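Local structure of putative acetyl-CoA acetyltransferase (Thermus thermophilus, 1ULQ) at residues D50-C55 and K109-S114; R121-V126 and Y141-G146; D182-L187 and L338-Q343. The protein probably acts as an acetyl-CoA C-acyltransferase of the thiolase family, transferring acyl groups between coenzyme A thioesters in lipid metabolism. All coordinates share one frame; numbering follows the deposited sequence.

Overall arrangement
Contacts 1 and 2 both belong to the N-terminal thiolase region, while contact 3 joins that region to the C-terminal one. Contact 1 pairs two neighbouring buried strands near one end of the large mixed sheet; the chain leaves it along strand 110-118 and soon enters the hairpin of contact 2, whose centre lies about 26 Å away. Both touch the second subunit. Contact 3 has its centre about 33 Å from each of the others. Each comes within about 12 Å of a predicted catalytic residue, side chain to side chain: Gly-54 of contact 1 is about 10 Å from Cys-89, Thr-144 of contact 2 about 11 Å from His-356, and Phe-184 of contact 3 about 11 Å from Cys-386.

Contact 1 of 3, residues D50-C55 and K109-S114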
loop_
_atom_site.group_PDB
_atom_site.type_symbol
_atom_site.label_atom_id
_atom_site.label_comp_id
_atom_site.label_asym_id
_atom_site.label_seq_id
_atom_site.Cartn_x
_atom_site.Cartn_y
_atom_site.Cartn_z
ATOM N N ASP C 50 -32.453 7.593 17.998
ATOM C CA ASP C 50 -31.385 7.622 17.002
ATOM C C ASP C 50 -30.073 7.965 17.712
ATOM O O ASP C 50 -30.087 8.520 18.815
ATOM C CB ASP C 50 -31.736 8.685 15.941
ATOM C CG ASP C 50 -30.774 8.702 14.761
ATOM O OD1 ASP C 50 -30.061 7.696 14.549
ATOM O OD2 ASP C 50 -30.753 9.724 14.029
ATOM N N VAL C 51 -28.943 7.629 17.103
ATOM C CA VAL C 51 -27.654 7.931 17.721
ATOM C C VAL C 51 -26.754 8.701 16.775
ATOM O O VAL C 51 -26.352 8.199 15.732
ATOM C CB VAL C 51 -26.912 6.638 18.179
ATOM C CG1 VAL C 51 -25.441 6.926 18.369
ATOM C CG2 VAL C 51 -27.487 6.136 19.490
ATOM N N TYR C 52 -26.450 9.938 17.134
ATOM C CA TYR C 52 -25.569 10.748 16.308
ATOM C C TYR C 52 -24.175 10.641 16.893
ATOM O O TYR C 52 -24.009 10.614 18.111
ATOM C CB TYR C 52 -25.990 12.225 16.299
ATOM C CG TYR C 52 -27.213 12.530 15.468
ATOM C CD1 TYR C 52 -28.436 12.818 16.075
ATOM C CD2 TYR C 52 -27.145 12.564 14.077
ATOM C CE1 TYR C 52 -29.563 13.139 15.318
ATOM C CE2 TYR C 52 -28.269 12.884 13.311
ATOM C CZ TYR C 52 -29.473 13.172 13.940
ATOM O OH TYR C 52 -30.585 13.512 13.202
ATOM N N ALA C 53 -23.179 10.571 16.019
ATOM C CA ALA C 53 -21.793 10.483 16.448
ATOM C C ALA C 53 -20.872 11.200 15.471
ATOM O O ALA C 53 -21.025 11.089 14.250
ATOM C CB ALA C 53 -21.379 9.036 16.581
ATOM N N GLY C 54 -19.910 11.933 16.017
ATOM C CA GLY C 54 -18.966 12.658 15.186
ATOM C C GLY C 54 -17.668 11.898 15.000
ATOM O O GLY C 54 -17.126 11.341 15.954
ATOM N N CYS C 55 -17.169 11.876 13.768
ATOM C CA CYS C 55 -15.936 11.175 13.452
ATOM C C CYS C 55 -15.247 11.866 12.272
ATOM O O CYS C 55 -15.794 11.932 11.171
ATOM C CB CYS C 55 -16.251 9.726 13.114
ATOM S SG CYS C 55 -14.802 8.694 13.024
ATOM N N LYS C 109 -38.117 11.160 21.453
ATOM C CA LYS C 109 -38.057 11.755 22.781
ATOM C C LYS C 109 -36.729 11.494 23.477
ATOM O O LYS C 109 -36.401 12.128 24.483
ATOM C CB LYS C 109 -39.202 11.222 23.638
ATOM C CG LYS C 109 -40.566 11.580 23.081
ATOM C CD LYS C 109 -41.631 11.539 24.142
ATOM C CE LYS C 109 -42.800 12.363 23.696
ATOM N NZ LYS C 109 -42.380 13.774 23.423
ATOM N N VAL C 110 -35.960 10.561 22.929
ATOM C CA VAL C 110 -34.663 10.202 23.488
ATOM C C VAL C 110 -33.610 10.091 22.394
ATOM O O VAL C 110 -33.724 9.253 21.503
ATOM C CB VAL C 110 -34.756 8.858 24.212
ATOM C CG1 VAL C 110 -33.386 8.416 24.658
ATOM C CG2 VAL C 110 -35.705 8.981 25.395
ATOM N N TYR C 111 -32.584 10.933 22.466
ATOM C CA TYR C 111 -31.507 10.921 21.474
ATOM C C TYR C 111 -30.116 10.916 22.112
ATOM O O TYR C 111 -29.940 11.378 23.239
ATOM C CB TYR C 111 -31.608 12.144 20.568
ATOM C CG TYR C 111 -32.671 12.074 19.496
ATOM C CD1 TYR C 111 -34.033 12.206 19.798
ATOM C CD2 TYR C 111 -32.310 11.913 18.160
ATOM C CE1 TYR C 111 -35.001 12.182 18.779
ATOM C CE2 TYR C 111 -33.266 11.889 17.143
ATOM C CZ TYR C 111 -34.601 12.027 17.451
ATOM O OH TYR C 111 -35.504 12.038 16.410
ATOM N N ILE C 112 -29.127 10.394 21.391
ATOM C CA ILE C 112 -27.757 10.386 21.893
ATOM C C ILE C 112 -26.864 11.208 20.968
ATOM O O ILE C 112 -26.904 11.047 19.750
ATOM C CB ILE C 112 -27.143 8.960 21.973
ATOM C CG1 ILE C 112 -27.870 8.107 23.009
ATOM C CG2 ILE C 112 -25.670 9.055 22.359
ATOM C CD1 ILE C 112 -27.233 6.731 23.209
ATOM N N GLY C 113 -26.070 12.097 21.552
ATOM C CA GLY C 113 -25.148 12.899 20.770
ATOM C C GLY C 113 -23.775 12.438 21.214
ATOM O O GLY C 113 -23.454 12.502 22.398
ATOM N N SER C 114 -22.953 11.961 20.290
ATOM C CA SER C 114 -21.642 11.471 20.684
ATOM C C SER C 114 -20.554 11.651 19.636
ATOM O O SER C 114 -20.792 12.188 18.549
ATOM C CB SER C 114 -21.754 9.995 21.034
ATOM O OG SER C 114 -22.388 9.305 19.970
#
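Ser-114 grips the carbonyl of Tyr-52 twice: its backbone N and its hydroxyl OG each donate to Tyr-52 O at 2.8 Å, from opposite faces of the carbonyl plane. A chi1 of 52° keeps OG beside its own backbone N, which lets both reach the one carbonyl. Replacing the serine by alanine removes OG, which would probably leave Tyr-52 O gripped from one face only across this pair and open a small gap beside Ala-53 CB. On its amide side, Tyr-52 N donates to Ile-112 O at 2.9 Å, continuing the parallel ladder.

The tyrosine side chain can be followed outward. Tyr-52 CB passes Ile-112 O; CE1 runs beside CD2 of Tyr-111 at 4.1 Å, the two phenols lying side by side and pointing the same way. Asp-50 OD2 lies above one face of the Tyr-52 ring, offset toward its rim, and forms a salt bridge with Arg-87 of the second subunit. At the tip, OH makes a weak hydrogen bond to Glu-94 of that subunit. On the other side of the sheet Val-51 CG2 packs on Ile-112 CD1 at 3.8 Å.

Strand 81-86, helix 91-104 and strand 110-118 form a beta-alpha-beta crossover of the N-terminal thiolase region, with parallel strand 50-54 between its strands; the helix packs against Tyr-52 and Tyr-111.

Contact 2 of 3, residues R121-V126 and Y141-G146; sequences RAPYAV and YDTTLG
Thr-143, Tyr-141 and Ala-125 bury the most surface where residues 121-126 meet 141-146. Thr-143 holds the carbonyl of Pro-123: its backbone N donates to Pro-123 O at 3.1 Å, nearly in line with the carbonyl bond (C=O...N angle 165°). Its OG1 lies 2.9 Å from the same Pro-123 O and near Asn-57 OD1. With chi1 at 72°, OG1 stands between the backbone N and the carbonyl carbon, close to Ala-122 CB and the proline ring, while the methyl CG2 lies beside Pro-123 O and reaches Ala-125 CB at 4.2 Å.

Ala-125 and Tyr-141 form a hydrogen-bonded antiparallel pair. Ala-125 N donates to Tyr-141 O at 2.8 Å, in the carbonyl plane, and Tyr-141 N returns a bond to Ala-125 O at 2.9 Å. The Tyr-141 ring presents its edge to this same carbonyl, CD1 lying 3.6 Å from Ala-125 O. Next along, Tyr-124 and Asp-142 make a non-hydrogen-bonded pair in which Tyr-124 CE2 rests against Asp-142 CB at 3.8 Å; the ring and carboxylate planes are 51° apart. The carboxylate's OD2 accepts from Gly-136 N of the third subunit. A type I turn from Asp-142 to Leu-145 then carries the chain away from the hairpin.

Phe-149 meets the Tyr-141 ring and touches Ala-125. Strands 124-126 and 138-142 form the base of a protruding hairpin, consistent with the tetramerisation loop of bacterial thiolases: Tyr-124 and Val-126 also pair antiparallel with a strand of the second subunit, so that the small sheet runs on across the interface.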
loop_
_atom_site.group_PDB
_atom_site.type_symbol
_atom_site.label_atom_id
_atom_site.label_comp_id
_atom_site.label_asym_id
_atom_site.label_seq_id
_atom_site.Cartn_x
_atom_site.Cartn_y
_atom_site.Cartn_z
ATOM N N ARG C 121 -5.144 4.275 15.248
ATOM C CA ARG C 121 -5.425 3.254 14.253
ATOM C C ARG C 121 -5.885 3.765 12.903
ATOM O O ARG C 121 -6.326 2.985 12.066
ATOM C CB ARG C 121 -6.457 2.286 14.808
ATOM C CG ARG C 121 -5.937 1.495 15.977
ATOM C CD ARG C 121 -6.982 0.575 16.566
ATOM N NE ARG C 121 -6.304 -0.521 17.234
ATOM C CZ ARG C 121 -5.992 -1.668 16.647
ATOM N NH1 ARG C 121 -6.315 -1.881 15.375
ATOM N NH2 ARG C 121 -5.326 -2.588 17.333
ATOM N N ALA C 122 -5.783 5.068 12.684
ATOM C CA ALA C 122 -6.201 5.632 11.407
ATOM C C ALA C 122 -5.423 4.913 10.301
ATOM O O ALA C 122 -4.193 4.873 10.326
ATOM C CB ALA C 122 -5.927 7.133 11.385
ATOM N N PRO C 123 -6.131 4.333 9.319
ATOM C CA PRO C 123 -5.494 3.610 8.217
ATOM C C PRO C 123 -4.778 4.488 7.208
ATOM O O PRO C 123 -4.604 5.693 7.415
ATOM C CB PRO C 123 -6.660 2.866 7.585
ATOM C CG PRO C 123 -7.766 3.820 7.759
ATOM C CD PRO C 123 -7.593 4.294 9.180
ATOM N N TYR C 124 -4.345 3.862 6.118
ATOM C CA TYR C 124 -3.678 4.582 5.040
ATOM C C TYR C 124 -4.643 4.522 3.863
ATOM O O TYR C 124 -5.373 3.535 3.719
ATOM C CB TYR C 124 -2.348 3.913 4.652
ATOM C CG TYR C 124 -1.252 3.991 5.695
ATOM C CD1 TYR C 124 -0.850 2.859 6.407
ATOM C CD2 TYR C 124 -0.556 5.171 5.909
ATOM C CE1 TYR C 124 0.233 2.900 7.297
ATOM C CE2 TYR C 124 0.526 5.220 6.795
ATOM C CZ TYR C 124 0.924 4.082 7.480
ATOM O OH TYR C 124 2.050 4.127 8.288
ATOM N N ALA C 125 -4.665 5.571 3.045
ATOM C CA ALA C 125 -5.540 5.603 1.890
ATOM C C ALA C 125 -4.700 5.588 0.618
ATOM O O ALA C 125 -3.749 6.353 0.489
ATOM C CB ALA C 125 -6.408 6.831 1.932
ATOM N N VAL C 126 -5.045 4.708 -0.315
ATOM C CA VAL C 126 -4.321 4.578 -1.571
ATOM C C VAL C 126 -5.267 4.835 -2.728
ATOM O O VAL C 126 -6.340 4.238 -2.790
ATOM C CB VAL C 126 -3.750 3.174 -1.714
ATOM C CG1 VAL C 126 -3.198 2.977 -3.103
ATOM C CG2 VAL C 126 -2.681 2.954 -0.672
ATOM N N TYR C 141 -1.487 7.767 1.718
ATOM C CA TYR C 141 -1.791 8.856 2.653
ATOM C C TYR C 141 -2.131 8.350 4.034
ATOM O O TYR C 141 -2.933 7.433 4.185
ATOM C CB TYR C 141 -2.961 9.717 2.147
ATOM C CG TYR C 141 -2.710 10.403 0.821
ATOM C CD1 TYR C 141 -3.092 9.807 -0.370
ATOM C CD2 TYR C 141 -2.058 11.640 0.758
ATOM C CE1 TYR C 141 -2.833 10.415 -1.592
ATOM C CE2 TYR C 141 -1.793 12.259 -0.462
ATOM C CZ TYR C 141 -2.186 11.637 -1.633
ATOM O OH TYR C 141 -1.944 12.224 -2.852
ATOM N N ASP C 142 -1.515 8.956 5.041
ATOM C CA ASP C 142 -1.776 8.592 6.435
ATOM C C ASP C 142 -2.952 9.432 6.946
ATOM O O ASP C 142 -2.806 10.641 7.177
ATOM C CB ASP C 142 -0.528 8.844 7.280
ATOM C CG ASP C 142 -0.756 8.576 8.745
ATOM O OD1 ASP C 142 -1.530 7.647 9.071
ATOM O OD2 ASP C 142 -0.150 9.288 9.568
ATOM N N THR C 143 -4.109 8.786 7.109
ATOM C CA THR C 143 -5.330 9.477 7.537
ATOM C C THR C 143 -5.293 9.999 8.963
ATOM O O THR C 143 -6.261 10.598 9.432
ATOM C CB THR C 143 -6.594 8.589 7.378
ATOM O OG1 THR C 143 -6.592 7.553 8.362
ATOM C CG2 THR C 143 -6.620 7.950 6.021
ATOM N N THR C 144 -4.183 9.761 9.653
ATOM C CA THR C 144 -4.035 10.251 11.012
ATOM C C THR C 144 -3.733 11.728 10.888
ATOM O O THR C 144 -4.089 12.516 11.754
ATOM C CB THR C 144 -2.835 9.627 11.753
ATOM O OG1 THR C 144 -2.926 8.197 11.751
ATOM C CG2 THR C 144 -2.796 10.118 13.183
ATOM N N LEU C 145 -3.078 12.095 9.792
ATOM C CA LEU C 145 -2.672 13.472 9.560
ATOM C C LEU C 145 -3.737 14.375 8.943
ATOM O O LEU C 145 -4.929 14.162 9.158
ATOM C CB LEU C 145 -1.391 13.475 8.722
ATOM C CG LEU C 145 -0.272 12.568 9.279
ATOM C CD1 LEU C 145 0.976 12.704 8.416
ATOM C CD2 LEU C 145 0.059 12.934 10.729
ATOM N N GLY C 146 -3.314 15.381 8.180
ATOM C CA GLY C 146 -4.274 16.309 7.602
ATOM C C GLY C 146 -4.569 16.234 6.121
ATOM O O GLY C 146 -5.175 15.277 5.653
#

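Contact 3 of 3, residues D182-L187 and L338-Q343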
loop_
_atom_site.group_PDB
_atom_site.type_symbol
_atom_site.label_atom_id
_atom_site.label_comp_id
_atom_site.label_asym_id
_atom_site.label_seq_id
_atom_site.Cartn_x
_atom_site.Cartn_y
_atom_site.Cartn_z
ATOM N N ASP C 182 3.279 29.491 25.818
ATOM C CA ASP C 182 3.707 28.441 26.732
ATOM C C ASP C 182 3.087 28.621 28.122
ATOM O O ASP C 182 2.795 27.649 28.811
ATOM C CB ASP C 182 5.231 28.423 26.851
ATOM C CG ASP C 182 5.928 28.177 25.521
ATOM O OD1 ASP C 182 5.487 27.281 24.767
ATOM O OD2 ASP C 182 6.934 28.873 25.243
ATOM N N ARG C 183 2.897 29.868 28.537
ATOM C CA ARG C 183 2.313 30.155 29.839
ATOM C C ARG C 183 0.893 29.590 29.823
ATOM O O ARG C 183 0.454 28.941 30.774
ATOM C CB ARG C 183 2.288 31.669 30.066
ATOM C CG ARG C 183 2.140 32.123 31.504
ATOM C CD ARG C 183 2.002 33.638 31.550
ATOM N NE ARG C 183 3.108 34.312 30.862
ATOM C CZ ARG C 183 2.952 35.225 29.899
ATOM N NH1 ARG C 183 1.731 35.573 29.505
ATOM N NH2 ARG C 183 4.015 35.796 29.326
ATOM N N PHE C 184 0.179 29.829 28.728
ATOM C CA PHE C 184 -1.184 29.333 28.597
ATOM C C PHE C 184 -1.211 27.821 28.677
ATOM O O PHE C 184 -2.097 27.250 29.306
ATOM C CB PHE C 184 -1.802 29.781 27.277
ATOM C CG PHE C 184 -3.142 29.172 27.009
ATOM C CD1 PHE C 184 -3.246 27.872 26.531
ATOM C CD2 PHE C 184 -4.307 29.893 27.250
ATOM C CE1 PHE C 184 -4.489 27.294 26.294
ATOM C CE2 PHE C 184 -5.558 29.324 27.017
ATOM C CZ PHE C 184 -5.648 28.019 26.536
ATOM N N ALA C 185 -0.240 27.179 28.031
ATOM C CA ALA C 185 -0.141 25.724 28.024
ATOM C C ALA C 185 0.160 25.172 29.418
ATOM O O ALA C 185 -0.424 24.174 29.833
ATOM C CB ALA C 185 0.939 25.274 27.041
ATOM N N LEU C 186 1.071 25.816 30.141
ATOM C CA LEU C 186 1.413 25.362 31.481
ATOM C C LEU C 186 0.169 25.332 32.357
ATOM O O LEU C 186 0.030 24.433 33.192
ATOM C CB LEU C 186 2.467 26.278 32.114
ATOM C CG LEU C 186 2.903 25.953 33.549
ATOM C CD1 LEU C 186 3.506 24.561 33.617
ATOM C CD2 LEU C 186 3.901 26.998 34.019
ATOM N N LEU C 187 -0.727 26.304 32.165
ATOM C CA LEU C 187 -1.954 26.366 32.954
ATOM C C LEU C 187 -2.882 25.220 32.639
ATOM O O LEU C 187 -3.510 24.668 33.542
ATOM C CB LEU C 187 -2.724 27.660 32.713
ATOM C CG LEU C 187 -2.252 28.961 33.337
ATOM C CD1 LEU C 187 -3.463 29.885 33.385
ATOM C CD2 LEU C 187 -1.685 28.723 34.734
ATOM N N LEU C 338 -10.653 38.663 27.080
ATOM C CA LEU C 338 -10.561 37.862 28.294
ATOM C C LEU C 338 -9.123 37.445 28.585
ATOM O O LEU C 338 -8.307 37.283 27.667
ATOM C CB LEU C 338 -11.396 36.597 28.156
ATOM C CG LEU C 338 -12.606 36.514 29.062
ATOM C CD1 LEU C 338 -13.679 37.465 28.546
ATOM C CD2 LEU C 338 -13.103 35.078 29.083
ATOM N N SER C 339 -8.824 37.251 29.868
ATOM C CA SER C 339 -7.494 36.828 30.293
ATOM C C SER C 339 -7.479 35.316 30.454
ATOM O O SER C 339 -8.465 34.741 30.896
ATOM C CB SER C 339 -7.130 37.479 31.627
ATOM O OG SER C 339 -5.903 36.964 32.124
ATOM N N MET C 340 -6.371 34.672 30.100
ATOM C CA MET C 340 -6.283 33.225 30.232
ATOM C C MET C 340 -6.381 32.820 31.693
ATOM O O MET C 340 -6.409 31.632 32.014
ATOM C CB MET C 340 -4.979 32.705 29.635
ATOM C CG MET C 340 -3.736 33.350 30.197
ATOM S SD MET C 340 -2.230 32.749 29.413
ATOM C CE MET C 340 -1.665 31.658 30.668
ATOM N N GLU C 341 -6.443 33.812 32.578
ATOM C CA GLU C 341 -6.553 33.553 34.010
ATOM C C GLU C 341 -8.025 33.483 34.452
ATOM O O GLU C 341 -8.320 33.117 35.592
ATOM C CB GLU C 341 -5.869 34.660 34.806
ATOM C CG GLU C 341 -4.507 35.103 34.302
ATOM C CD GLU C 341 -3.437 34.034 34.435
ATOM O OE1 GLU C 341 -3.660 33.059 35.200
ATOM O OE2 GLU C 341 -2.368 34.183 33.779
ATOM N N ASP C 342 -8.945 33.838 33.558
ATOM C CA ASP C 342 -10.367 33.823 33.891
ATOM C C ASP C 342 -10.772 32.480 34.498
ATOM O O ASP C 342 -10.560 31.421 33.904
ATOM C CB ASP C 342 -11.221 34.124 32.648
ATOM C CG ASP C 342 -12.644 34.576 33.006
ATOM O OD1 ASP C 342 -13.366 33.816 33.692
ATOM O OD2 ASP C 342 -13.037 35.693 32.598
ATOM N N GLN C 343 -11.358 32.535 35.690
ATOM C CA GLN C 343 -11.778 31.332 36.392
ATOM C C GLN C 343 -12.876 30.540 35.699
ATOM O O GLN C 343 -13.134 29.398 36.058
ATOM C CB GLN C 343 -12.197 31.695 37.819
ATOM C CG GLN C 343 -10.994 31.795 38.774
ATOM C CD GLN C 343 -11.292 32.561 40.069
ATOM O OE1 GLN C 343 -12.280 32.280 40.762
ATOM N NE2 GLN C 343 -10.429 33.528 40.403
#
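One methionine supplies most of the loop's side of this contact: Met-340, reaching out of a loop onto helix 178-197, has 117 Å² covered, against 22 Å² for Glu-341, and no hydrogen bond crosses between 182-187 and 338-343. Its sulfur makes a Met-aromatic contact at the edge of Phe-184, with SD 5.4 Å from the ring centroid and 79° off the ring normal. Two further touches accompany this oblique crossing: Met-340 CB meets the ring edge at Phe-184 CD2, 3.7 Å away, and Met-340 SD lies 3.7 Å from Phe-184 CB.

The torsions explain the reach. CG of Met-340 stands between the backbone N and the carbonyl carbon (chi1 55°), and the chain then runs extended to SD. The methyl points at the helix near Arg-183 and Leu-187, but it sits too near the helix backbone in the model, so its exact place is doubtful. Leu-187 crosses the methionine at about a right angle, its CD1 lying 3.7 Å from Met-340 O and likewise 3.7 Å from Glu-341 OE1. Arg-183 NH1 and Glu-341 OE2 are 6.1 Å apart, too far for a salt bridge, though the opposite charges may attract weakly.

Met-340 and Glu-341 occupy the two central positions of a type I turn from Ser-339 to Asp-342, closed by Asp-342 N bonding to Ser-339 O at 2.9 Å; Met-340 points at the helix, and the bent Glu-341 side chain brings its end to Leu-187.

Phe-184 also packs on Ala-326, Ala-329 and Leu-330 of helix 326-336 and on Ile-352 of helix 351-354, and Met-340 touches Leu-330. The loop following helix 326-336 in the C-terminal region thus packs on helix 178-197 of the N-terminal region.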